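PDB 5M43: protein-tyrosine-phosphatase from Chaetomium thermophilum var. thermophilum DSM 1495, which probably removes phosphate from phosphotyrosine and phosphoserine or phosphothreonine residues, through the dual-specificity phosphatase domain of Yvh1 that this chain represents. Local coordinates for residues Leu3-Ile6 / Asp10-Phe13; Pro72-Phe77 / Val111-Ala116. All blocks are in the same frame, centred on the assembly; numbering follows the deposited sequence.

Contact 1 of 2, residues Leu3-Ile6 / Asp10-Phe13; sequences LNRI and DELF
One face of the Phe-13 ring is overlaid by the aliphatic part of Arg-5, whose CB sits 4.0 Å from the ring centroid in a CH-pi contact, while Leu-3 O lies at the ring edge, in its plane. Arg-5 and Phe-13 are an antiparallel non-hydrogen-bonded pair of the beta hairpin formed by strands 4-5 and 12-15, at one border of the sheet of the phosphatase domain. The guanidinium of Arg-5 stands nearly upright to the ring, at 83°. Its edge meets the Glu-11 carboxylate in a side-on, two-nitrogen salt bridge: NE gives to OE2 at 3.0 Å and NH2 to OE1 at 2.8 Å. Both acceptors lie near the guanidinium plane but are met from above the carboxylate plane, the two groups being turned 54° apart. An extended Arg-5 chain, with CG anti to the backbone N (chi1 -173°), carries the charge past the ring; the Glu-11 chain bends at chi2 to meet it. Asp-10 O lies over one guanidinium face, and Gly-8 O in the turn accepts another bond from NH2. Asp-10 turns its carboxylate to Lys-121 and Tyr-122. A water bridges Ile-6 O and Asp-10 O beside the turn, 2.8 Å from each. On the hairpin backbone Ile-6 N bonds to Leu-12 O at 2.7 Å, and beside this bond Ile-6 CG1 rests 3.8 Å from Leu-12 CG.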
# COMPACT_ATOMS: atom_id res chain seq x y z
N LEU A 3 11.19 2.99 7.32
CA LEU A 3 10.03 3.19 6.45
C LEU A 3 10.53 3.65 5.09
O LEU A 3 11.08 4.76 4.97
CB LEU A 3 9.09 4.24 7.03
CG LEU A 3 8.70 3.90 8.48
CD1 LEU A 3 7.85 5.07 8.92
CD2 LEU A 3 7.94 2.56 8.58
N ASN A 4 10.35 2.84 4.06
CA ASN A 4 10.92 3.14 2.76
C ASN A 4 9.94 3.83 1.84
O ASN A 4 8.74 3.53 1.83
CB ASN A 4 11.42 1.87 2.09
CG ASN A 4 12.64 1.32 2.80
OD1 ASN A 4 13.68 1.98 2.94
ND2 ASN A 4 12.48 0.13 3.34
N ARG A 5 10.45 4.81 1.09
CA ARG A 5 9.61 5.55 0.14
C ARG A 5 9.53 4.80 -1.18
O ARG A 5 10.57 4.47 -1.80
CB ARG A 5 10.24 6.94 -0.06
CG ARG A 5 9.31 7.87 -0.91
CD ARG A 5 10.09 9.13 -1.36
NE ARG A 5 9.24 10.06 -2.13
CZ ARG A 5 8.99 9.89 -3.41
NH1 ARG A 5 9.57 8.87 -4.05
NH2 ARG A 5 8.29 10.86 -4.09
N ILE A 6 8.28 4.60 -1.67
CA ILE A 6 8.11 3.94 -2.96
C ILE A 6 8.64 4.82 -4.10
O ILE A 6 8.40 6.04 -4.15
CB ILE A 6 6.60 3.64 -3.14
CG1 ILE A 6 6.07 2.72 -1.98
CG2 ILE A 6 6.37 3.02 -4.54
CD1 ILE A 6 6.84 1.33 -1.91
N ASP A 10 4.89 9.81 -5.89
CA ASP A 10 3.97 9.87 -4.77
C ASP A 10 4.73 9.81 -3.47
O ASP A 10 5.63 8.97 -3.32
CB ASP A 10 2.99 8.66 -4.80
CG ASP A 10 2.17 8.60 -6.09
OD1 ASP A 10 1.59 9.64 -6.49
OD2 ASP A 10 2.18 7.53 -6.72
N GLU A 11 4.26 10.54 -2.48
CA GLU A 11 4.89 10.45 -1.15
C GLU A 11 4.22 9.32 -0.39
O GLU A 11 3.41 9.50 0.53
CB GLU A 11 4.81 11.77 -0.40
CG GLU A 11 5.58 12.96 -1.10
CD GLU A 11 7.08 12.59 -1.27
OE1 GLU A 11 7.67 12.92 -2.30
OE2 GLU A 11 7.65 11.96 -0.40
N LEU A 12 4.64 8.11 -0.75
CA LEU A 12 4.03 6.85 -0.35
C LEU A 12 5.16 6.03 0.28
O LEU A 12 6.20 5.83 -0.37
CB LEU A 12 3.47 6.18 -1.59
CG LEU A 12 2.87 4.77 -1.37
CD1 LEU A 12 1.72 4.88 -0.35
CD2 LEU A 12 2.35 4.25 -2.71
N PHE A 13 4.89 5.49 1.48
CA PHE A 13 5.90 4.78 2.26
C PHE A 13 5.38 3.42 2.66
O PHE A 13 4.17 3.21 2.78
CB PHE A 13 6.26 5.57 3.55
CG PHE A 13 7.05 6.83 3.26
CD1 PHE A 13 6.44 7.99 2.74
CD2 PHE A 13 8.44 6.85 3.49
CE1 PHE A 13 7.19 9.16 2.45
CE2 PHE A 13 9.19 8.03 3.20
CZ PHE A 13 8.58 9.14 2.68
O HOH W 1 6.10 7.07 -5.27

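Contact 2 of 2, residues Pro72-Phe77 / Val111-Ala116; sequences PKIVRF and VTAIIA
Ile-74 and Val-75 of helix 71-83 meet two alanines one turn apart on helix 109-121. The methyl CG2 of Ile-74 touches Ala-113 CB at 3.6 Å, with Ala-113 CA at 4.0 Å. Val-75 uses CG2 as well, reaching the Ala-116 backbone C at 3.8 Å and Ala-116 CB at 4.0 Å, so this methyl lies against the main chain as much as against the side chain. In Ile-74 the branch methyl CG2 is anti to the backbone N while the longer CG1 arm takes the place beside that N (chi1 -79°); in Val-75 it is CG1 that is anti to N (chi1 171°), which puts CG2 beside N, anti to the carbonyl carbon. The small alanines let the helices come near: the CA atoms of Ile-74 and Ala-113 are 6.5 Å apart, and those of Val-75 and Ala-116 6.8 Å. In this dual-specificity phosphatase domain, helix 109-121 is the one that follows the CX5R phosphate-binding loop of the protein-tyrosine phosphatase family, and helix 71-83 packs on it. Farther out, Ile-74 also rests on Ile-57. Trp-166 touches the Val-75 side chain, and its NE1 bonds to Ala-116 O, anchoring helix 157-168 to helix 109-121. On the latter, Ile-114 and Ile-115 pack on helix 135-147, and Thr-112 OG1 bonds back to Ser-108 O. The four touching residues are buried and apolar, so 72-77 and 111-116 meet by van der Waals contact of methyls with methyls and main chain, with no polar bond to set their direction.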
# COMPACT_ATOMS: atom_id res chain seq x y z
N PRO A 72 -10.45 -2.31 -3.13
CA PRO A 72 -11.03 -0.99 -3.48
C PRO A 72 -10.87 0.02 -2.35
O PRO A 72 -10.43 1.17 -2.58
CB PRO A 72 -12.50 -1.32 -3.79
CG PRO A 72 -12.45 -2.76 -4.40
CD PRO A 72 -11.39 -3.42 -3.43
N LYS A 73 -11.24 -0.36 -1.12
CA LYS A 73 -11.12 0.55 0.02
C LYS A 73 -9.68 0.96 0.28
O LYS A 73 -9.39 2.12 0.63
CB LYS A 73 -11.70 -0.13 1.26
CG LYS A 73 -11.77 0.78 2.46
CD LYS A 73 -12.43 0.12 3.69
CE LYS A 73 -12.78 1.18 4.77
NZ LYS A 73 -13.58 0.67 5.92
N ILE A 74 -8.76 -0.01 0.16
CA ILE A 74 -7.32 0.25 0.32
C ILE A 74 -6.84 1.29 -0.68
O ILE A 74 -6.17 2.26 -0.30
CB ILE A 74 -6.56 -1.07 0.17
CG1 ILE A 74 -6.71 -1.79 1.48
CG2 ILE A 74 -5.07 -0.80 -0.20
CD1 ILE A 74 -6.13 -3.23 1.46
N VAL A 75 -7.12 1.06 -1.96
CA VAL A 75 -6.67 1.98 -3.01
C VAL A 75 -7.29 3.37 -2.83
O VAL A 75 -6.59 4.39 -2.98
CB VAL A 75 -6.97 1.37 -4.39
CG1 VAL A 75 -6.73 2.34 -5.52
CG2 VAL A 75 -6.10 0.12 -4.60
N ARG A 76 -8.59 3.44 -2.52
CA ARG A 76 -9.23 4.74 -2.26
C ARG A 76 -8.59 5.46 -1.07
O ARG A 76 -8.39 6.69 -1.11
CB ARG A 76 -10.74 4.57 -2.05
CG ARG A 76 -11.46 4.19 -3.35
CD ARG A 76 -12.98 4.33 -3.21
NE ARG A 76 -13.45 3.47 -2.13
CZ ARG A 76 -14.01 2.27 -2.32
NH1 ARG A 76 -14.20 1.79 -3.56
NH2 ARG A 76 -14.39 1.56 -1.26
N PHE A 77 -8.21 4.73 -0.01
CA PHE A 77 -7.56 5.36 1.14
C PHE A 77 -6.21 5.97 0.75
O PHE A 77 -5.92 7.14 1.05
CB PHE A 77 -7.32 4.36 2.27
CG PHE A 77 -6.74 4.98 3.48
CD1 PHE A 77 -7.60 5.51 4.46
CD2 PHE A 77 -5.34 5.01 3.66
CE1 PHE A 77 -7.07 6.10 5.63
CE2 PHE A 77 -4.78 5.61 4.83
CZ PHE A 77 -5.67 6.15 5.81
N VAL A 111 2.77 -4.61 1.22
CA VAL A 111 3.28 -4.56 -0.14
C VAL A 111 2.16 -4.89 -1.11
O VAL A 111 2.10 -4.33 -2.21
CB VAL A 111 4.48 -5.53 -0.28
CG1 VAL A 111 4.95 -5.75 -1.72
CG2 VAL A 111 5.68 -4.96 0.51
N THR A 112 1.32 -5.88 -0.76
CA THR A 112 0.17 -6.18 -1.62
C THR A 112 -0.73 -4.96 -1.79
O THR A 112 -1.19 -4.66 -2.91
CB THR A 112 -0.60 -7.36 -1.02
OG1 THR A 112 0.24 -8.52 -1.03
CG2 THR A 112 -1.91 -7.62 -1.86
N ALA A 113 -0.99 -4.25 -0.70
CA ALA A 113 -1.80 -3.03 -0.81
C ALA A 113 -1.15 -1.99 -1.71
O ALA A 113 -1.85 -1.36 -2.52
CB ALA A 113 -2.03 -2.46 0.60
N ILE A 114 0.17 -1.81 -1.59
CA ILE A 114 0.85 -0.82 -2.43
C ILE A 114 0.81 -1.24 -3.88
O ILE A 114 0.57 -0.42 -4.76
CB ILE A 114 2.29 -0.63 -1.93
CG1 ILE A 114 2.17 0.17 -0.64
CG2 ILE A 114 3.17 0.03 -3.07
CD1 ILE A 114 3.45 0.53 -0.03
N ILE A 115 1.06 -2.53 -4.15
CA ILE A 115 1.01 -3.00 -5.53
C ILE A 115 -0.39 -2.76 -6.11
O ILE A 115 -0.53 -2.37 -7.27
CB ILE A 115 1.44 -4.47 -5.61
CG1 ILE A 115 2.96 -4.57 -5.32
CG2 ILE A 115 1.04 -5.07 -6.97
CD1 ILE A 115 3.32 -6.06 -5.26
N ALA A 116 -1.45 -3.05 -5.32
CA ALA A 116 -2.80 -2.82 -5.84
C ALA A 116 -2.99 -1.37 -6.26
O ALA A 116 -3.64 -1.09 -7.28
CB ALA A 116 -3.84 -3.19 -4.78

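Overall arrangement
From the N terminus, contact 1 comes first: residues 3-6 turn back through a three-residue connection onto 10-13, closing the hairpin at the border strand 4-5 of the mixed sheet. The chain then passes through strands 33-36 and 53-56 before helix 71-83, which opens contact 2. That contact closes a longer loop, with strand 99-102 coming between the two helices in the chain, when helix 109-121 returns against 72-77. The loops run in series, neither nesting nor crossing. Their centres lie 14 Å apart, yet they touch through Ile-114, whose CD1 is 3.9 Å from Ile-6 CG1. Helix 109-121 thus packs on both the hairpin and helix 71-83.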